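Local atomic coordinates of Agap007691-pb (Anopheles gambiae, PDB entry 5C98), a protein that adopts the serpin fold and may inhibit serine proteases, although its own function remains unknown. Residues L26-F29 / K30-D34; P43-V46 / R47-S51; L138-N141 / S142-R146; V160-L163 / P164-K168. All blocks are in the same frame, centred on the assembly; numbering follows the deposited sequence. Where two conformers were deposited one is given.

Interaction 1 of 4, residues L26-F29 / K30-D34; sequences LEYF and KACYD
The last turn of helix 15-32 sets Phe-29 against Tyr-33, the residue at which the chain first leaves helical phi/psi. Tyr-33 N donates to Phe-29 O at 2.8 Å, though the N-H...O angle is bent to 139°. Tyr-33 CB lies over one face of the Phe-29 ring, offset toward its rim, and Phe-29 CZ meets Tyr-33 CD1 at 4.0 Å. With the planes inclined at 52°, the two rings are neither stacked nor T-shaped. Cys-32 takes chi1 61°, which turns its sulfur back toward the preceding turn: SG is 4.0 Å from Tyr-28 CD1 and 4.3 Å from Phe-29 CD1, an oblique sulfur-aromatic contact with each ring. Its backbone N is held by two weak bonds, to Tyr-28 O and Phe-29 O. On another side Lys-30 runs extended past Leu-26, with CG 3.3 Å from Leu-26 O, and its NZ binds the carbonyls of Asn-255 and Ile-257. Around this turn, helix 289-295 packs on Tyr-28, Ala-31 and Cys-32, helix 250-256 on Phe-29 and Tyr-33, and strands 39-41 and 366-372 both touch the Phe-29 side chain.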
loop_
_atom_site.group_PDB
_atom_site.type_symbol
_atom_site.label_atom_id
_atom_site.label_comp_id
_atom_site.label_asym_id
_atom_site.label_seq_id
_atom_site.Cartn_x
_atom_site.Cartn_y
_atom_site.Cartn_z
ATOM N N LEU A 26 -7.187 1.784 -7.683
ATOM C CA LEU A 26 -7.467 0.625 -8.522
ATOM C C LEU A 26 -6.691 0.682 -9.828
ATOM O O LEU A 26 -6.220 -0.355 -10.302
ATOM C CB LEU A 26 -8.975 0.499 -8.747
ATOM C CG LEU A 26 -9.781 0.241 -7.473
ATOM C CD1 LEU A 26 -11.267 0.219 -7.863
ATOM C CD2 LEU A 26 -9.348 -1.018 -6.708
ATOM N N GLU A 27 -6.527 1.877 -10.420
ATOM C CA GLU A 27 -5.704 1.992 -11.622
ATOM C C GLU A 27 -4.258 1.627 -11.334
ATOM O O GLU A 27 -3.614 0.914 -12.109
ATOM C CB GLU A 27 -5.763 3.423 -12.151
ATOM C CG GLU A 27 -7.090 3.771 -12.824
ATOM C CD GLU A 27 -7.247 5.247 -13.098
ATOM O OE1 GLU A 27 -6.577 6.070 -12.426
ATOM O OE2 GLU A 27 -8.066 5.586 -13.983
ATOM N N TYR A 28 -3.724 2.116 -10.221
ATOM C CA TYR A 28 -2.353 1.803 -9.850
ATOM C C TYR A 28 -2.179 0.305 -9.635
ATOM O O TYR A 28 -1.197 -0.293 -10.085
ATOM C CB TYR A 28 -2.042 2.563 -8.569
ATOM C CG TYR A 28 -0.612 2.504 -8.075
ATOM C CD1 TYR A 28 -0.118 1.399 -7.408
ATOM C CD2 TYR A 28 0.222 3.604 -8.207
ATOM C CE1 TYR A 28 1.168 1.382 -6.906
ATOM C CE2 TYR A 28 1.507 3.583 -7.717
ATOM C CZ TYR A 28 1.973 2.491 -7.080
ATOM O OH TYR A 28 3.261 2.470 -6.551
ATOM N N PHE A 29 -3.108 -0.311 -8.913
ATOM C CA PHE A 29 -2.985 -1.745 -8.667
ATOM C C PHE A 29 -3.019 -2.539 -9.966
ATOM O O PHE A 29 -2.250 -3.487 -10.126
ATOM C CB PHE A 29 -4.055 -2.236 -7.691
ATOM C CG PHE A 29 -3.886 -3.675 -7.308
ATOM C CD1 PHE A 29 -2.704 -4.113 -6.746
ATOM C CD2 PHE A 29 -4.868 -4.601 -7.552
ATOM C CE1 PHE A 29 -2.518 -5.437 -6.419
ATOM C CE2 PHE A 29 -4.661 -5.923 -7.191
ATOM C CZ PHE A 29 -3.492 -6.309 -6.640
ATOM N N LYS A 30 -3.892 -2.169 -10.904
ATOM C CA LYS A 30 -3.915 -2.854 -12.194
ATOM C C LYS A 30 -2.581 -2.732 -12.903
ATOM O O LYS A 30 -2.181 -3.638 -13.639
ATOM C CB LYS A 30 -5.004 -2.260 -13.103
ATOM C CG LYS A 30 -6.368 -2.617 -12.654
ATOM C CD LYS A 30 -7.458 -1.867 -13.406
ATOM C CE LYS A 30 -8.687 -1.844 -12.516
ATOM N NZ LYS A 30 -9.874 -1.520 -13.302
ATOM N N ALA A 31 -1.892 -1.609 -12.730
ATOM C CA ALA A 31 -0.608 -1.405 -13.388
ATOM C C ALA A 31 0.511 -2.193 -12.734
ATOM O O ALA A 31 1.519 -2.458 -13.397
ATOM C CB ALA A 31 -0.240 0.083 -13.360
ATOM N N CYS A 32 0.395 -2.563 -11.458
ATOM C CA CYS A 32 1.462 -3.352 -10.848
ATOM C C CYS A 32 1.110 -4.814 -10.590
ATOM O O CYS A 32 2.024 -5.610 -10.349
ATOM C CB CYS A 32 2.037 -2.670 -9.601
ATOM S SG CYS A 32 0.910 -2.408 -8.285
ATOM N N TYR A 33 -0.157 -5.210 -10.696
ATOM C CA TYR A 33 -0.529 -6.593 -10.439
ATOM C C TYR A 33 0.207 -7.509 -11.393
ATOM O O TYR A 33 0.294 -7.242 -12.594
ATOM C CB TYR A 33 -2.028 -6.784 -10.637
ATOM C CG TYR A 33 -2.515 -8.201 -10.640
ATOM C CD1 TYR A 33 -2.513 -8.961 -9.482
ATOM C CD2 TYR A 33 -3.021 -8.773 -11.795
ATOM C CE1 TYR A 33 -2.972 -10.253 -9.494
ATOM C CE2 TYR A 33 -3.504 -10.042 -11.814
ATOM C CZ TYR A 33 -3.501 -10.798 -10.658
ATOM O OH TYR A 33 -3.988 -12.088 -10.693
ATOM N N ASP A 34 0.734 -8.601 -10.845
ATOM C CA ASP A 34 1.357 -9.671 -11.613
ATOM C C ASP A 34 0.746 -10.955 -11.071
ATOM O O ASP A 34 0.897 -11.254 -9.878
ATOM C CB ASP A 34 2.869 -9.634 -11.420
ATOM C CG ASP A 34 3.602 -10.755 -12.156
ATOM O OD1 ASP A 34 3.007 -11.802 -12.536
ATOM O OD2 ASP A 34 4.820 -10.568 -12.358
#

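Interaction 2 of 4, residues P43-V46 / R47-S51; sequences PYHV and RLALS
Leu-48 CD1 stands over the middle of the Tyr-44 ring, 4.0 Å from the ring centroid and only 11° off its normal, a CH-pi contact one turn apart on helix 43-51. This is the tight part. A chi1 of -172° carries the phenol forward along the helix, toward Leu-48, CG lying beside the carbonyl carbon, while Leu-48 CG sits 3.4 Å from Tyr-44 O; the same carbonyl accepts Leu-48 N at 2.9 Å. Arg-47 N to Pro-43 O and Ala-49 N to His-45 O continue the helical bonds on either side in sequence.

The other pairings are looser. Ala-49 CB lies over one face of the His-45 imidazole, 4.3 Å from His-45 CE1. Arg-47 NH1 reaches the edge of the Tyr-44 ring only at 4.5 Å from CE1, its chain bent at chi2 (-95°); the guanidinium is committed through NH2 to Gln-81. The looser side is not a solvent side, since every touching residue is buried. His-45 ND1 bonds Ser-173 OG of strand 169-177, consistent with the serpin shutter region, where this helix lies beneath the central sheet. Helix 15-32 packs on Pro-43 and Tyr-44, helix 75-89 on Tyr-44 and Leu-48, and helix 59-69 on Arg-47 and Leu-50.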
loop_
_atom_site.group_PDB
_atom_site.type_symbol
_atom_site.label_atom_id
_atom_site.label_comp_id
_atom_site.label_asym_id
_atom_site.label_seq_id
_atom_site.Cartn_x
_atom_site.Cartn_y
_atom_site.Cartn_z
ATOM N N PRO A 43 -1.363 2.918 -2.779
ATOM C CA PRO A 43 -1.342 4.107 -3.643
ATOM C C PRO A 43 -1.664 5.376 -2.880
ATOM O O PRO A 43 -1.165 6.450 -3.225
ATOM C CB PRO A 43 -2.383 3.759 -4.713
ATOM C CG PRO A 43 -2.333 2.216 -4.757
ATOM C CD PRO A 43 -2.204 1.844 -3.337
ATOM N N TYR A 44 -2.523 5.288 -1.875
ATOM C CA TYR A 44 -2.849 6.464 -1.081
ATOM C C TYR A 44 -1.599 7.024 -0.443
ATOM O O TYR A 44 -1.396 8.246 -0.448
ATOM C CB TYR A 44 -3.878 6.095 -0.012
ATOM C CG TYR A 44 -4.481 7.254 0.787
ATOM C CD1 TYR A 44 -4.890 8.417 0.152
ATOM C CD2 TYR A 44 -4.715 7.125 2.139
ATOM C CE1 TYR A 44 -5.494 9.440 0.860
ATOM C CE2 TYR A 44 -5.314 8.160 2.860
ATOM C CZ TYR A 44 -5.690 9.286 2.205
ATOM O OH TYR A 44 -6.302 10.315 2.885
ATOM N N HIS A 45 -0.746 6.164 0.145
ATOM C CA HIS A 45 0.468 6.705 0.736
ATOM C C HIS A 45 1.490 7.124 -0.320
ATOM O O HIS A 45 2.285 8.039 -0.071
ATOM C CB HIS A 45 1.052 5.780 1.765
ATOM C CG HIS A 45 2.003 6.473 2.670
ATOM N ND1 HIS A 45 3.333 6.142 2.752
ATOM C CD2 HIS A 45 1.803 7.485 3.535
ATOM C CE1 HIS A 45 3.921 6.941 3.630
ATOM N NE2 HIS A 45 3.013 7.773 4.111
ATOM N N VAL A 46 1.489 6.489 -1.496
ATOM C CA VAL A 46 2.293 6.996 -2.612
ATOM C C VAL A 46 1.939 8.460 -2.860
ATOM O O VAL A 46 2.813 9.324 -2.953
ATOM C CB VAL A 46 2.100 6.114 -3.861
ATOM C CG1 VAL A 46 2.605 6.789 -5.138
ATOM C CG2 VAL A 46 2.736 4.744 -3.695
ATOM N N ARG A 47 0.644 8.747 -2.970
ATOM C CA ARG A 47 0.152 10.115 -3.158
ATOM C C ARG A 47 0.573 11.015 -2.003
ATOM O O ARG A 47 1.080 12.131 -2.218
ATOM C CB ARG A 47 -1.376 10.098 -3.359
ATOM C CG ARG A 47 -2.035 11.474 -3.283
ATOM C CD ARG A 47 -2.560 11.755 -1.893
ATOM N NE ARG A 47 -3.279 13.032 -1.842
ATOM C CZ ARG A 47 -4.545 13.180 -2.221
ATOM N NH1 ARG A 47 -5.247 12.147 -2.668
ATOM N NH2 ARG A 47 -5.127 14.375 -2.119
ATOM N N LEU A 48 0.370 10.559 -0.770
ATOM C CA LEU A 48 0.647 11.439 0.361
ATOM C C LEU A 48 2.127 11.755 0.458
ATOM O O LEU A 48 2.515 12.909 0.739
ATOM C CB LEU A 48 0.146 10.824 1.665
ATOM C CG LEU A 48 -1.374 10.812 1.760
ATOM C CD1 LEU A 48 -1.786 9.963 2.935
ATOM C CD2 LEU A 48 -1.992 12.216 1.905
ATOM N N ALA A 49 2.966 10.745 0.272
ATOM C CA ALA A 49 4.399 10.968 0.402
ATOM C C ALA A 49 4.913 11.843 -0.740
ATOM O O ALA A 49 5.641 12.815 -0.518
ATOM C CB ALA A 49 5.153 9.645 0.461
ATOM N N LEU A 50 4.545 11.519 -1.970
ATOM C CA LEU A 50 5.045 12.289 -3.089
ATOM C C LEU A 50 4.537 13.726 -3.046
ATOM O O LEU A 50 5.232 14.643 -3.500
ATOM C CB LEU A 50 4.673 11.550 -4.378
ATOM C CG LEU A 50 5.358 11.939 -5.671
ATOM C CD1 LEU A 50 6.872 12.011 -5.512
ATOM C CD2 LEU A 50 4.969 10.951 -6.758
ATOM N N SER A 51 3.349 13.938 -2.508
ATOM C CA SER A 51 2.754 15.267 -2.427
ATOM C C SER A 51 3.614 16.237 -1.633
ATOM O O SER A 51 3.476 17.457 -1.793
ATOM C CB SER A 51 1.385 15.182 -1.740
ATOM O OG SER A 51 0.380 14.760 -2.628
#

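Interaction 3 of 4, residues L138-N141 / S142-R146; sequences LAVN and SFYQR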
loop_
_atom_site.group_PDB
_atom_site.type_symbol
_atom_site.label_atom_id
_atom_site.label_comp_id
_atom_site.label_asym_id
_atom_site.label_seq_id
_atom_site.Cartn_x
_atom_site.Cartn_y
_atom_site.Cartn_z
ATOM N N LEU A 138 21.449 1.323 5.140
ATOM C CA LEU A 138 21.329 1.149 6.581
ATOM C C LEU A 138 20.454 2.234 7.200
ATOM O O LEU A 138 19.680 1.959 8.124
ATOM C CB LEU A 138 22.713 1.140 7.231
ATOM C CG LEU A 138 22.678 0.842 8.733
ATOM C CD1 LEU A 138 22.082 -0.520 9.005
ATOM C CD2 LEU A 138 24.080 0.939 9.326
ATOM N N ALA A 139 20.550 3.464 6.711
ATOM C CA ALA A 139 19.707 4.520 7.257
ATOM C C ALA A 139 18.238 4.186 7.071
ATOM O O ALA A 139 17.428 4.357 7.990
ATOM C CB ALA A 139 20.055 5.857 6.594
ATOM N N VAL A 140 17.871 3.696 5.886
ATOM C CA VAL A 140 16.480 3.350 5.622
ATOM C C VAL A 140 16.055 2.170 6.482
ATOM O O VAL A 140 15.016 2.201 7.159
ATOM C CB VAL A 140 16.285 3.030 4.127
ATOM C CG1 VAL A 140 14.813 2.653 3.850
ATOM C CG2 VAL A 140 16.718 4.226 3.270
ATOM N N ASN A 141 16.837 1.101 6.450
ATOM C CA ASN A 141 16.434 -0.120 7.145
ATOM C C ASN A 141 16.348 0.101 8.649
ATOM O O ASN A 141 15.427 -0.418 9.295
ATOM C CB ASN A 141 17.380 -1.263 6.811
ATOM C CG ASN A 141 17.221 -1.737 5.388
ATOM O OD1 ASN A 141 16.128 -1.658 4.821
ATOM N ND2 ASN A 141 18.311 -2.197 4.788
ATOM N N SER A 142 17.286 0.876 9.223
ATOM C CA SER A 142 17.242 1.123 10.659
ATOM C C SER A 142 16.038 1.979 11.041
ATOM O O SER A 142 15.423 1.740 12.091
ATOM C CB SER A 142 18.562 1.721 11.157
ATOM O OG SER A 142 18.796 3.016 10.645
ATOM N N PHE A 143 15.664 2.947 10.203
ATOM C CA PHE A 143 14.481 3.754 10.494
ATOM C C PHE A 143 13.241 2.880 10.597
ATOM O O PHE A 143 12.476 2.987 11.565
ATOM C CB PHE A 143 14.276 4.831 9.437
ATOM C CG PHE A 143 13.002 5.599 9.600
ATOM C CD1 PHE A 143 12.936 6.655 10.494
ATOM C CD2 PHE A 143 11.884 5.287 8.855
ATOM C CE1 PHE A 143 11.781 7.368 10.644
ATOM C CE2 PHE A 143 10.725 6.002 9.013
ATOM C CZ PHE A 143 10.673 7.035 9.916
ATOM N N TYR A 144 13.020 2.008 9.605
ATOM C CA TYR A 144 11.809 1.192 9.621
ATOM C C TYR A 144 11.875 0.120 10.694
ATOM O O TYR A 144 10.831 -0.258 11.235
ATOM C CB TYR A 144 11.530 0.647 8.214
ATOM C CG TYR A 144 11.002 1.753 7.312
ATOM C CD1 TYR A 144 9.674 2.176 7.406
ATOM C CD2 TYR A 144 11.814 2.388 6.382
ATOM C CE1 TYR A 144 9.185 3.177 6.612
ATOM C CE2 TYR A 144 11.324 3.403 5.587
ATOM C CZ TYR A 144 10.011 3.802 5.699
ATOM O OH TYR A 144 9.553 4.815 4.870
ATOM N N GLN A 145 13.083 -0.320 11.076
ATOM C CA GLN A 145 13.222 -1.240 12.213
ATOM C C GLN A 145 12.840 -0.551 13.518
ATOM O O GLN A 145 12.095 -1.112 14.336
ATOM C CB GLN A 145 14.663 -1.767 12.319
ATOM C CG GLN A 145 15.090 -2.767 11.276
ATOM C CD GLN A 145 16.601 -2.813 11.116
ATOM O OE1 GLN A 145 17.355 -2.218 11.905
ATOM N NE2 GLN A 145 17.058 -3.524 10.087
ATOM N N ARG A 146 13.350 0.660 13.739
ATOM C CA ARG A 146 13.031 1.395 14.957
ATOM C C ARG A 146 11.552 1.750 15.023
ATOM O O ARG A 146 11.025 1.955 16.122
ATOM C CB ARG A 146 13.850 2.694 15.052
ATOM C CG ARG A 146 15.356 2.536 15.299
ATOM C CD ARG A 146 16.029 3.904 15.550
ATOM N NE ARG A 146 15.845 4.895 14.480
ATOM C CZ ARG A 146 16.608 4.996 13.388
ATOM N NH1 ARG A 146 17.616 4.160 13.187
ATOM N NH2 ARG A 146 16.344 5.936 12.486
HETATM O O HOH W 1 18.049 5.954 10.184
#
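Apolar contact is carried by Val-140 and Tyr-144, which lie side by side and point the same way, with Val-140 CG1 3.9 Å from Tyr-144 CD2. Beside it, Val-140 O approaches the edge of the phenol ring, near its plane. One face of that ring is covered by Phe-143 CD2, which stands 3.7 Å above the ring plane, while CD2 of Tyr-144 meets the Phe-143 ring edge-on.

Among the backbone bonds, Tyr-144 N to Val-140 O is the straightest at 167°; both this bond and Phe-143 N to Ala-139 O are long, at 3.2 Å. Leu-138 O takes two donors from opposite faces of its plane: Ser-142 N at 2.8 Å and Ser-142 OG at 2.9 Å. The hydroxyl bond depends on a chi1 of 66°, which folds OG back over the preceding turn, and is doubtful because Ser-142 has a second conformer.

Water supplies the next link. It donates to Ala-139 O at 2.8 Å and accepts from Arg-146 NH2 at 2.9 Å, lying in the plane of the guanidinium, one face of which rests over Ser-142 O.

Amides and the phenol turn to partners elsewhere: Asn-141 OD1 binds Ile-155 N, Gln-145 NE2 binds Glu-152 O, and Tyr-144 OH bonds Leu-98 O. Val-140 and Tyr-144 pack on Phe-100 of strand 95-104 and Phe-172 of strand 169-177; this position of helix 133-146, one side on the sheet and Arg-146 exposed on the other, matches helix F of serpins, which lies across the central sheet.

Interaction 4 of 4, residues V160-L163 / P164-K168; sequences VFSL and PPCHK
Ser-162 OG accepts the backbone N-H of His-167 at 2.9 Å, with an N-H...O angle of 159°. A chi1 of 52° places this oxygen between the serine's own N and carbonyl carbon, and so directs it across the loop, where it also comes within 3.2 Å of Cys-166 CA. The same serine uses its carbon against the imidazole: CB stands over the centre of the His-167 ring, 3.6 Å from the centroid and 7° off the normal, a CH-pi contact. At the ring's edge, in its plane, a water sits 3.2 Å from His-167 NE2 and donates to Phe-161 O at 2.8 Å.

These links span a chain reversal in the serpin connection that leads from helix 157-160 to strand 169-177; the end-to-end directions of 160-163 and 164-167 are nearly reversed. The bend passes through Pro-164 and Pro-165, with a cis peptide between them. Leu-163 CB lies 3.4 Å from Pro-164 CD, a closeness that the peptide link between them largely imposes, and both residues are exposed. At one end Val-160 is buried against Ser-136 and Ala-137 of helix 133-146; at the other, Lys-168 N bonds Asn-319 OD1 and the backbone of Lys-168 pairs with Glu-104.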
loop_
_atom_site.group_PDB
_atom_site.type_symbol
_atom_site.label_atom_id
_atom_site.label_comp_id
_atom_site.label_asym_id
_atom_site.label_seq_id
_atom_site.Cartn_x
_atom_site.Cartn_y
_atom_site.Cartn_z
ATOM N N VAL A 160 19.289 1.514 -3.589
ATOM C CA VAL A 160 19.782 2.878 -3.436
ATOM C C VAL A 160 21.068 3.115 -4.205
ATOM O O VAL A 160 21.573 4.243 -4.211
ATOM C CB VAL A 160 19.962 3.266 -1.956
ATOM C CG1 VAL A 160 18.614 3.310 -1.240
ATOM C CG2 VAL A 160 20.940 2.320 -1.267
ATOM N N PHE A 161 21.596 2.101 -4.878
ATOM C CA PHE A 161 22.891 2.210 -5.529
ATOM C C PHE A 161 22.818 3.047 -6.803
ATOM O O PHE A 161 21.834 2.999 -7.547
ATOM C CB PHE A 161 23.385 0.822 -5.920
ATOM C CG PHE A 161 24.571 0.869 -6.818
ATOM C CD1 PHE A 161 25.832 1.030 -6.286
ATOM C CD2 PHE A 161 24.418 0.825 -8.195
ATOM C CE1 PHE A 161 26.930 1.129 -7.104
ATOM C CE2 PHE A 161 25.522 0.914 -9.018
ATOM C CZ PHE A 161 26.777 1.069 -8.471
ATOM N N SER A 162 23.894 3.795 -7.070
ATOM C CA SER A 162 24.063 4.474 -8.350
ATOM C C SER A 162 25.543 4.640 -8.650
ATOM O O SER A 162 26.349 4.819 -7.742
ATOM C CB SER A 162 23.391 5.867 -8.362
ATOM O OG SER A 162 23.780 6.696 -7.259
ATOM N N LEU A 163 25.889 4.560 -9.936
ATOM C CA LEU A 163 27.205 4.993 -10.377
ATOM C C LEU A 163 27.189 6.506 -10.552
ATOM O O LEU A 163 26.118 7.111 -10.634
ATOM C CB LEU A 163 27.551 4.341 -11.711
ATOM C CG LEU A 163 27.935 2.870 -11.661
ATOM C CD1 LEU A 163 27.932 2.246 -13.067
ATOM C CD2 LEU A 163 29.325 2.702 -11.021
ATOM N N PRO A 164 28.372 7.153 -10.602
ATOM C CA PRO A 164 28.408 8.614 -10.794
ATOM C C PRO A 164 27.758 8.991 -12.120
ATOM O O PRO A 164 27.919 8.234 -13.074
ATOM C CB PRO A 164 29.910 8.937 -10.841
ATOM C CG PRO A 164 30.563 7.800 -10.131
ATOM C CD PRO A 164 29.717 6.592 -10.395
ATOM N N PRO A 165 27.014 10.108 -12.175
ATOM C CA PRO A 165 26.717 11.004 -11.053
ATOM C C PRO A 165 25.663 10.394 -10.150
ATOM O O PRO A 165 24.588 10.012 -10.620
ATOM C CB PRO A 165 26.177 12.249 -11.746
ATOM C CG PRO A 165 25.547 11.722 -12.996
ATOM C CD PRO A 165 26.425 10.592 -13.436
ATOM N N CYS A 166 25.980 10.300 -8.867
ATOM C CA CYS A 166 25.157 9.522 -7.960
ATOM C C CYS A 166 23.848 10.244 -7.626
ATOM O O CYS A 166 23.682 11.448 -7.847
ATOM C CB CYS A 166 25.930 9.212 -6.687
ATOM S SG CYS A 166 27.367 8.158 -7.027
ATOM N N HIS A 167 22.914 9.470 -7.086
ATOM C CA HIS A 167 21.611 10.004 -6.714
ATOM C C HIS A 167 21.746 11.101 -5.669
ATOM O O HIS A 167 22.656 11.085 -4.838
ATOM C CB HIS A 167 20.771 8.888 -6.112
ATOM C CG HIS A 167 20.365 7.844 -7.094
ATOM N ND1 HIS A 167 20.440 8.028 -8.457
ATOM C CD2 HIS A 167 19.839 6.610 -6.904
ATOM C CE1 HIS A 167 19.987 6.943 -9.068
ATOM N NE2 HIS A 167 19.627 6.066 -8.150
ATOM N N LYS A 168 20.814 12.071 -5.718
ATOM C CA LYS A 168 20.750 13.154 -4.741
ATOM C C LYS A 168 19.562 13.074 -3.801
ATOM O O LYS A 168 19.627 13.662 -2.720
ATOM C CB LYS A 168 20.682 14.515 -5.448
ATOM C CG LYS A 168 21.879 14.821 -6.348
ATOM C CD LYS A 168 21.710 16.195 -6.997
ATOM C CE LYS A 168 22.459 16.306 -8.304
ATOM N NZ LYS A 168 23.921 16.257 -8.103
HETATM O O HOH W 2 19.140 3.159 -6.841
#

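All four contacts are local, but burial falls from interaction 2, entirely buried, through the partly buried interactions 1 and 3, to interaction 4 on the surface. Interactions 1 and 2 touch directly: Tyr-28 CD1 lies 3.6 Å from Pro-43 CG, joining helices 15-32 and 43-51. Interactions 3 and 4 lie on the same side of the chain's centre, with nearest atoms about 5 Å apart; Val-160 packs on the helix that holds interaction 3. Their chemistry follows position: interaction 1 adds sulfur-aromatic contacts and interaction 2 a methyl over a ring, whereas waters bridge in 3 and 4. Helical backbone bonds stabilise the first three; the proline-rich loop instead relies on a serine side chain.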